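Local structure of TlmII (Streptoalloteichus hindustanus, 4HVM) at residues F63-V68 and Q142-A147; L136-H141 and M152-V157. The protein probably takes part in tallysomycin biosynthesis as a condensation-domain protein of the nonribosomal peptide synthetase type, with a likely affinity for phosphopantetheine. All blocks are in the same frame, centred on the assembly; numbering follows the deposited sequence.

Interaction 1: residues F63-V68 and Q142-A147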
loop_
_atom_site.group_PDB
_atom_site.type_symbol
_atom_site.label_atom_id
_atom_site.label_comp_id
_atom_site.label_asym_id
_atom_site.label_seq_id
_atom_site.Cartn_x
_atom_site.Cartn_y
_atom_site.Cartn_z
ATOM N N PHE A 63 -15.969 13.723 6.416
ATOM C CA PHE A 63 -15.248 13.352 5.202
ATOM C C PHE A 63 -16.175 12.700 4.182
ATOM O O PHE A 63 -16.314 11.479 4.161
ATOM C CB PHE A 63 -14.106 12.387 5.523
ATOM C CG PHE A 63 -12.958 13.018 6.255
ATOM C CD1 PHE A 63 -12.108 13.903 5.612
ATOM C CD2 PHE A 63 -12.713 12.705 7.581
ATOM C CE1 PHE A 63 -11.044 14.474 6.283
ATOM C CE2 PHE A 63 -11.652 13.271 8.257
ATOM C CZ PHE A 63 -10.816 14.157 7.609
ATOM N N PRO A 64 -16.798 13.512 3.316
ATOM C CA PRO A 64 -17.720 12.999 2.291
ATOM C C PRO A 64 -17.087 11.974 1.355
ATOM O O PRO A 64 -17.814 11.220 0.702
ATOM C CB PRO A 64 -18.123 14.256 1.513
ATOM C CG PRO A 64 -17.078 15.288 1.862
ATOM C CD PRO A 64 -16.668 14.977 3.261
ATOM N N LEU A 65 -15.759 11.939 1.301
ATOM C CA LEU A 65 -15.062 10.965 0.469
ATOM C C LEU A 65 -15.330 9.544 0.951
ATOM O O LEU A 65 -15.425 8.613 0.154
ATOM C CB LEU A 65 -13.557 11.237 0.464
ATOM C CG LEU A 65 -12.699 10.184 -0.242
ATOM C CD1 LEU A 65 -13.037 10.118 -1.721
ATOM C CD2 LEU A 65 -11.222 10.456 -0.040
ATOM N N LEU A 66 -15.450 9.383 2.263
ATOM C CA LEU A 66 -15.688 8.072 2.846
ATOM C C LEU A 66 -17.064 7.536 2.457
ATOM O O LEU A 66 -17.289 6.326 2.455
ATOM C CB LEU A 66 -15.559 8.139 4.364
ATOM C CG LEU A 66 -14.238 8.681 4.902
ATOM C CD1 LEU A 66 -14.253 8.709 6.422
ATOM C CD2 LEU A 66 -13.068 7.857 4.394
ATOM N N ARG A 67 -17.979 8.444 2.133
ATOM C CA ARG A 67 -19.339 8.072 1.765
ATOM C C ARG A 67 -19.525 8.087 0.252
ATOM O O ARG A 67 -20.613 8.384 -0.242
ATOM C CB ARG A 67 -20.338 9.025 2.425
ATOM C CG ARG A 67 -20.388 8.915 3.940
ATOM C CD ARG A 67 -21.322 9.945 4.557
ATOM N NE ARG A 67 -20.702 11.264 4.664
ATOM C CZ ARG A 67 -21.091 12.336 3.980
ATOM N NH1 ARG A 67 -22.111 12.256 3.136
ATOM N NH2 ARG A 67 -20.465 13.492 4.147
ATOM N N VAL A 68 -18.467 7.762 -0.481
ATOM C CA VAL A 68 -18.502 7.853 -1.936
ATOM C C VAL A 68 -18.657 6.500 -2.628
ATOM O O VAL A 68 -17.967 5.535 -2.299
ATOM C CB VAL A 68 -17.249 8.585 -2.475
ATOM C CG1 VAL A 68 -16.969 8.206 -3.922
ATOM C CG2 VAL A 68 -17.419 10.091 -2.324
ATOM N N GLN A 142 -9.435 0.718 -2.020
ATOM C CA GLN A 142 -8.179 1.427 -2.261
ATOM C C GLN A 142 -8.339 2.668 -3.139
ATOM O O GLN A 142 -7.428 3.489 -3.228
ATOM C CB GLN A 142 -7.136 0.490 -2.876
ATOM C CG GLN A 142 -7.477 0.030 -4.283
ATOM C CD GLN A 142 -6.278 -0.529 -5.020
ATOM O OE1 GLN A 142 -5.935 -1.703 -4.873
ATOM N NE2 GLN A 142 -5.631 0.313 -5.819
HETATM N N MSE A 143 -9.492 2.797 -3.788
HETATM C CA MSE A 143 -9.770 3.960 -4.625
HETATM C C MSE A 143 -10.332 5.116 -3.801
HETATM O O MSE A 143 -10.655 6.177 -4.337
HETATM C CB MSE A 143 -10.739 3.597 -5.750
HETATM C CG MSE A 143 -10.117 2.764 -6.855
HETATM SE SE MSE A 143 -11.384 2.318 -8.260
HETATM C CE MSE A 143 -12.074 4.102 -8.612
ATOM N N LEU A 144 -10.455 4.894 -2.498
ATOM C CA LEU A 144 -10.896 5.932 -1.578
ATOM C C LEU A 144 -9.787 6.274 -0.596
ATOM O O LEU A 144 -9.498 7.442 -0.359
ATOM C CB LEU A 144 -12.144 5.487 -0.812
ATOM C CG LEU A 144 -13.444 5.361 -1.610
ATOM C CD1 LEU A 144 -14.625 5.194 -0.674
ATOM C CD2 LEU A 144 -13.640 6.566 -2.513
ATOM N N LEU A 145 -9.166 5.244 -0.030
ATOM C CA LEU A 145 -8.105 5.433 0.951
ATOM C C LEU A 145 -6.857 4.636 0.586
ATOM O O LEU A 145 -6.929 3.425 0.376
ATOM C CB LEU A 145 -8.592 5.006 2.337
ATOM C CG LEU A 145 -9.895 5.634 2.834
ATOM C CD1 LEU A 145 -10.249 5.108 4.215
ATOM C CD2 LEU A 145 -9.790 7.147 2.847
ATOM N N ASP A 146 -5.716 5.315 0.510
ATOM C CA ASP A 146 -4.441 4.633 0.336
ATOM C C ASP A 146 -3.869 4.242 1.699
ATOM O O ASP A 146 -4.544 4.383 2.721
ATOM C CB ASP A 146 -3.451 5.488 -0.464
ATOM C CG ASP A 146 -3.273 6.887 0.107
ATOM O OD1 ASP A 146 -3.671 7.135 1.264
ATOM O OD2 ASP A 146 -2.717 7.745 -0.613
ATOM N N ALA A 147 -2.630 3.760 1.710
ATOM C CA ALA A 147 -1.994 3.282 2.937
ATOM C C ALA A 147 -1.992 4.312 4.066
ATOM O O ALA A 147 -2.327 3.995 5.208
ATOM C CB ALA A 147 -0.571 2.814 2.640
#
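Leu-144 pushes its isobutyl group into the turn that follows helix 49-62, where Leu-65 and Val-68 receive it. The side chains of Leu-144 and Leu-65 slide past one another in opposite directions, with Leu-144 CD2 lying 3.7 Å from Leu-65 CD1. Each also reaches the other's backbone: Leu-65 CD2 sits 3.5 Å from Leu-144 O, and Leu-144 CD1 comes to 3.6 Å of Leu-65 O. That same CD1 methyl rests 3.7 Å from Val-68 O, while the CD2 branch meets Val-68 CG1 at 4.0 Å as the two side chains cross obliquely. With CG anti to its own carbonyl carbon (chi1 -69°), Leu-144 carries both methyls out to the turn. A second layer forms beside it, where Leu-66 and Leu-145 cross at about a right angle and Leu-66 CD2 lies 3.7 Å from Leu-145 CD2. Val-122 of strand 122-128 touches Leu-66, Leu-144 and Leu-145 alike. The run from His-141 to Ala-147 matches the HHxxxDG signature of condensation domains, although Gln-142 replaces the second histidine and Ala-147 the glycine. Asp-146 forms a salt bridge with Arg-284, as is usual for the aspartate of this motif. An alanine in place of Leu-144 would lose both methyls and is likely to leave a gap between Leu-65 and Val-68. No hydrogen bond joins the two segments; between them the contact is van der Waals packing of buried methyls on one another and on carbonyl oxygens, while the loop's polar holds go to other partners.

Interaction 2: residues L136-H141 and M152-V157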
loop_
_atom_site.group_PDB
_atom_site.type_symbol
_atom_site.label_atom_id
_atom_site.label_comp_id
_atom_site.label_asym_id
_atom_site.label_seq_id
_atom_site.Cartn_x
_atom_site.Cartn_y
_atom_site.Cartn_z
ATOM N N LEU A 136 -10.170 -0.250 17.022
ATOM C CA LEU A 136 -10.838 0.539 15.998
ATOM C C LEU A 136 -10.213 0.197 14.656
ATOM O O LEU A 136 -9.064 0.546 14.397
ATOM C CB LEU A 136 -10.682 2.033 16.273
ATOM C CG LEU A 136 -11.325 2.966 15.245
ATOM C CD1 LEU A 136 -12.839 3.065 15.426
ATOM C CD2 LEU A 136 -10.679 4.338 15.293
ATOM N N GLY A 137 -10.962 -0.492 13.806
ATOM C CA GLY A 137 -10.429 -0.927 12.529
ATOM C C GLY A 137 -11.120 -0.283 11.345
ATOM O O GLY A 137 -12.273 0.135 11.437
ATOM N N VAL A 138 -10.406 -0.200 10.228
ATOM C CA VAL A 138 -10.982 0.318 8.994
ATOM C C VAL A 138 -10.794 -0.682 7.858
ATOM O O VAL A 138 -9.712 -1.241 7.671
ATOM C CB VAL A 138 -10.384 1.697 8.607
ATOM C CG1 VAL A 138 -8.868 1.621 8.468
ATOM C CG2 VAL A 138 -11.015 2.216 7.326
ATOM N N VAL A 139 -11.868 -0.922 7.117
ATOM C CA VAL A 139 -11.816 -1.773 5.936
ATOM C C VAL A 139 -12.247 -0.944 4.735
ATOM O O VAL A 139 -13.422 -0.608 4.600
ATOM C CB VAL A 139 -12.741 -2.985 6.082
ATOM C CG1 VAL A 139 -12.676 -3.853 4.838
ATOM C CG2 VAL A 139 -12.367 -3.786 7.318
ATOM N N ALA A 140 -11.302 -0.613 3.862
ATOM C CA ALA A 140 -11.580 0.380 2.831
ATOM C C ALA A 140 -11.146 0.005 1.421
ATOM O O ALA A 140 -10.140 -0.672 1.218
ATOM C CB ALA A 140 -10.971 1.718 3.223
ATOM N N HIS A 141 -11.925 0.472 0.452
ATOM C CA HIS A 141 -11.593 0.344 -0.960
ATOM C C HIS A 141 -10.389 1.235 -1.252
ATOM O O HIS A 141 -10.328 2.374 -0.786
ATOM C CB HIS A 141 -12.793 0.785 -1.796
ATOM C CG HIS A 141 -12.746 0.335 -3.221
ATOM N ND1 HIS A 141 -11.885 0.882 -4.147
ATOM C CD2 HIS A 141 -13.469 -0.599 -3.884
ATOM C CE1 HIS A 141 -12.076 0.301 -5.317
ATOM N NE2 HIS A 141 -13.031 -0.602 -5.185
HETATM N N MSE A 152 -4.881 7.950 8.853
HETATM C CA MSE A 152 -5.368 9.315 9.020
HETATM C C MSE A 152 -6.801 9.269 9.533
HETATM O O MSE A 152 -7.153 9.948 10.500
HETATM C CB MSE A 152 -5.311 10.087 7.698
HETATM C CG MSE A 152 -3.907 10.322 7.168
HETATM SE SE MSE A 152 -3.869 11.525 5.632
HETATM C CE MSE A 152 -4.314 13.167 6.573
ATOM N N VAL A 153 -7.618 8.444 8.883
ATOM C CA VAL A 153 -9.016 8.288 9.261
ATOM C C VAL A 153 -9.144 7.705 10.663
ATOM O O VAL A 153 -9.918 8.204 11.479
ATOM C CB VAL A 153 -9.781 7.393 8.261
ATOM C CG1 VAL A 153 -11.182 7.088 8.772
ATOM C CG2 VAL A 153 -9.848 8.061 6.902
ATOM N N LEU A 154 -8.378 6.653 10.940
ATOM C CA LEU A 154 -8.389 6.018 12.255
ATOM C C LEU A 154 -7.940 6.989 13.342
ATOM O O LEU A 154 -8.494 7.002 14.442
ATOM C CB LEU A 154 -7.501 4.772 12.267
ATOM C CG LEU A 154 -8.007 3.554 11.492
ATOM C CD1 LEU A 154 -7.006 2.412 11.562
ATOM C CD2 LEU A 154 -9.359 3.113 12.019
ATOM N N GLY A 155 -6.932 7.796 13.028
ATOM C CA GLY A 155 -6.445 8.796 13.959
ATOM C C GLY A 155 -7.478 9.878 14.200
ATOM O O GLY A 155 -7.630 10.368 15.319
ATOM N N ALA A 156 -8.196 10.244 13.143
ATOM C CA ALA A 156 -9.218 11.282 13.226
ATOM C C ALA A 156 -10.374 10.881 14.143
ATOM O O ALA A 156 -10.971 11.729 14.808
ATOM C CB ALA A 156 -9.739 11.626 11.838
ATOM N N VAL A 157 -10.685 9.588 14.174
ATOM C CA VAL A 157 -11.751 9.081 15.030
ATOM C C VAL A 157 -11.379 9.229 16.501
ATOM O O VAL A 157 -12.193 9.658 17.318
ATOM C CB VAL A 157 -12.082 7.609 14.720
ATOM C CG1 VAL A 157 -13.138 7.088 15.681
ATOM C CG2 VAL A 157 -12.550 7.464 13.278
#
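Leu-154 and Val-157, one helical turn apart, carry the side of helix 147-161 that rests on Leu-136 and Val-138 of strand 133-141. Leu-154 does most of the work. With CG anti to the carbonyl carbon (chi1 -71°), its two branches spread over the near face of the strand: CD1 and CG lie against Val-138 CG1, the latter at 3.7 Å, while CD2 drops to 3.5 Å from Leu-136 O, continues to within 3.9 Å of Gly-137 C and also reaches Val-138 CB. The Leu-154 and Val-138 side chains meet at a slant. Leu-154 and Leu-136 instead run past each other in opposite directions, CD2 to CD2 at 3.7 Å. Leu-41 of the neighbouring strand 36-44 also touches Leu-154, extending this hydrophobic surface across the sheet. Strand and helix here are consecutive elements of the chloramphenicol acetyltransferase-like fold to which condensation domains belong: strand 133-141 ends at His-141, the chain turns through the signature loop, and the helix returns along one face of the mixed sheet. The axes of 136-141 and 152-157 approach to 8.8 Å, with 144° between their N-to-C directions, so they run roughly antiparallel. Farther on, Ala-156 packs on Val-59 of helix 49-62. Val-157 brings its CB to 3.6 Å of Leu-136 CD2, and its CG1 lies near both methyls of that leucine. With CG opposite the backbone N (chi1 179°), Leu-136 extends toward the helix, and its CD2 lies 3.5 Å from Leu-154 O. Val-157 also packs on Leu-52, Ala-56 and Val-59 of helix 49-62.

Overall arrangement
From the N terminus, the chain first leaves helix 49-62 at 63-68, the opening half of interaction 1. Some 70 residues later comes 136-141, which opens interaction 2. Residues 142-147 then close the long loop of interaction 1, and 152-157 close the short one of interaction 2, so the two contacts cross rather than nest. Their centres lie about 10 Å apart, and they share a hydrophobic seam: Leu-145 touches Ala-140 and Val-153, and Val-153 also meets Leu-66. Together they tie the exit of helix 49-62, the central strand 133-141, the signature loop and helix 147-161 into one buried cluster of the condensation domain.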